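PDB 3NV9: malic enzyme from Entamoeba histolytica, which probably catalyses the oxidative decarboxylation of malate to pyruvate with reduction of NADP or NAD, as other malic enzymes do. Local coordinates for residues M124-G129 against E454-L459. Sequence-based numbering, arbitrary orientation.
Sequences MKYLGG and ESAQLL. With SO4 (sulfate ion), chain E.
Tyr126 reaches from the C-terminal part of one helix to the flank of another, and its hydroxyl meets the amide of Gln457, an instance of one long aromatic side chain bridging two helices whose backbones stay apart. The nearest CA atoms, those of Tyr126 and Ala456, are 7.9 Å from each other.

The polar part is a hydrogen bond from Gln457 NE2 to Tyr126 OH, long at 3.3 Å but nearly straight, with an N-H...O angle of 167°. The hydroxyl lies almost in the amide plane, whereas the phenol ring stands 85° from that plane. The Gln457 chain bends at chi2 (146°), which carries NE2 to the phenol hydroxyl. The same NE2 donates a shorter bond, 2.9 Å, to O3 of a sulfate ion that probably came from the crystallisation liquor; both amide hydrogens are thus engaged. Arg453 NE also binds the sulfate, and Arg453 adds a cation-pi interaction with the Tyr126 ring and a hydrogen bond to Tyr126 O.

The apolar part is small: the Ala456 methyl, directed at the other helix, meets the ring obliquely, with CB 4.1 Å from Tyr126 CE1.

The contact joins helix 114-128 of the malic enzyme N-terminal domain, which leads into strand 131-136 of the parallel sheet, to helix 438-461 near the C-terminus. Met124 packs on strand 92-97 and helix 363-372, while Lys125 NZ hydrogen-bonds to Gln48 OE1 of the second subunit.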
loop_
_atom_site.group_PDB
_atom_site.type_symbol
_atom_site.label_atom_id
_atom_site.label_comp_id
_atom_site.label_asym_id
_atom_site.label_seq_id
_atom_site.Cartn_x
_atom_site.Cartn_y
_atom_site.Cartn_z
ATOM N N MET A 124 7.569 -8.805 6.213
ATOM C CA MET A 124 8.588 -7.764 5.941
ATOM C C MET A 124 8.609 -6.745 7.087
ATOM O O MET A 124 9.651 -6.202 7.464
ATOM C CB MET A 124 8.296 -7.088 4.624
ATOM C CG MET A 124 8.847 -7.940 3.449
ATOM S SD MET A 124 8.228 -7.252 1.940
ATOM C CE MET A 124 8.420 -8.689 0.829
ATOM N N LYS A 125 7.440 -6.488 7.641
ATOM C CA LYS A 125 7.399 -5.527 8.726
ATOM C C LYS A 125 7.978 -6.136 9.996
ATOM O O LYS A 125 8.863 -5.553 10.587
ATOM C CB LYS A 125 5.989 -5.010 8.980
ATOM C CG LYS A 125 5.966 -3.975 10.107
ATOM C CD LYS A 125 6.612 -2.671 9.702
ATOM C CE LYS A 125 6.292 -1.602 10.723
ATOM N NZ LYS A 125 6.697 -0.277 10.212
ATOM N N TYR A 126 7.495 -7.323 10.371
ATOM C CA TYR A 126 7.804 -7.895 11.651
ATOM C C TYR A 126 9.206 -8.522 11.770
ATOM O O TYR A 126 9.762 -8.608 12.865
ATOM C CB TYR A 126 6.701 -8.855 12.029
ATOM C CG TYR A 126 6.682 -9.234 13.486
ATOM C CD1 TYR A 126 6.369 -8.301 14.447
ATOM C CD2 TYR A 126 6.934 -10.537 13.896
ATOM C CE1 TYR A 126 6.313 -8.657 15.814
ATOM C CE2 TYR A 126 6.892 -10.903 15.254
ATOM C CZ TYR A 126 6.580 -9.940 16.205
ATOM O OH TYR A 126 6.563 -10.222 17.561
ATOM N N LEU A 127 9.765 -8.965 10.650
ATOM C CA LEU A 127 11.105 -9.551 10.623
ATOM C C LEU A 127 12.091 -8.532 10.069
ATOM O O LEU A 127 13.234 -8.486 10.516
ATOM C CB LEU A 127 11.184 -10.836 9.744
ATOM C CG LEU A 127 10.130 -11.907 10.074
ATOM C CD1 LEU A 127 10.277 -13.192 9.195
ATOM C CD2 LEU A 127 10.097 -12.233 11.626
ATOM N N GLY A 128 11.654 -7.730 9.085
ATOM C CA GLY A 128 12.588 -6.848 8.448
ATOM C C GLY A 128 12.523 -5.342 8.707
ATOM O O GLY A 128 13.389 -4.603 8.216
ATOM N N GLY A 129 11.495 -4.853 9.394
ATOM C CA GLY A 129 11.443 -3.424 9.575
ATOM C C GLY A 129 11.065 -2.721 8.285
ATOM O O GLY A 129 11.249 -1.514 8.187
ATOM N N GLU A 454 8.325 -3.988 18.658
ATOM C CA GLU A 454 7.806 -3.398 19.879
ATOM C C GLU A 454 6.548 -2.588 19.623
ATOM O O GLU A 454 5.653 -2.541 20.452
ATOM C CB GLU A 454 8.875 -2.528 20.576
ATOM C CG GLU A 454 10.102 -3.325 21.020
ATOM C CD GLU A 454 11.226 -2.457 21.661
ATOM O OE1 GLU A 454 11.137 -1.178 21.683
ATOM O OE2 GLU A 454 12.212 -3.075 22.140
ATOM N N SER A 455 6.476 -1.910 18.500
ATOM C CA SER A 455 5.207 -1.247 18.187
ATOM C C SER A 455 4.075 -2.258 18.098
ATOM O O SER A 455 3.010 -2.092 18.723
ATOM C CB SER A 455 5.289 -0.517 16.868
ATOM O OG SER A 455 6.185 0.532 17.024
ATOM N N ALA A 456 4.320 -3.311 17.325
ATOM C CA ALA A 456 3.325 -4.389 17.171
ATOM C C ALA A 456 2.948 -5.034 18.534
ATOM O O ALA A 456 1.778 -5.284 18.820
ATOM C CB ALA A 456 3.817 -5.410 16.162
ATOM N N GLN A 457 3.944 -5.254 19.397
ATOM C CA GLN A 457 3.696 -5.917 20.685
ATOM C C GLN A 457 2.844 -5.037 21.573
ATOM O O GLN A 457 1.927 -5.513 22.210
ATOM C CB GLN A 457 5.025 -6.337 21.368
ATOM C CG GLN A 457 5.726 -7.601 20.697
ATOM C CD GLN A 457 7.298 -7.551 20.739
ATOM O OE1 GLN A 457 7.907 -6.756 21.515
ATOM N NE2 GLN A 457 7.951 -8.401 19.887
ATOM N N LEU A 458 3.123 -3.734 21.548
ATOM C CA LEU A 458 2.386 -2.782 22.332
ATOM C C LEU A 458 0.939 -2.781 21.903
ATOM O O LEU A 458 0.084 -2.668 22.744
ATOM C CB LEU A 458 2.983 -1.380 22.198
ATOM C CG LEU A 458 2.430 -0.248 23.077
ATOM C CD1 LEU A 458 2.395 -0.694 24.570
ATOM C CD2 LEU A 458 3.273 0.996 22.950
ATOM N N LEU A 459 0.662 -2.891 20.598
ATOM C CA LEU A 459 -0.719 -2.827 20.106
ATOM C C LEU A 459 -1.547 -4.040 20.578
ATOM O O LEU A 459 -2.708 -3.884 20.955
ATOM C CB LEU A 459 -0.740 -2.649 18.571
ATOM C CG LEU A 459 -0.311 -1.267 18.081
ATOM C CD1 LEU A 459 -0.448 -1.122 16.623
ATOM C CD2 LEU A 459 -1.138 -0.111 18.748
HETATM S S SO4 E . 11.242 -9.780 20.360
HETATM O O1 SO4 E . 12.667 -9.500 20.529
HETATM O O2 SO4 E . 10.544 -9.493 21.614
HETATM O O3 SO4 E . 10.784 -8.888 19.270
HETATM O O4 SO4 E . 10.995 -11.184 20.027
#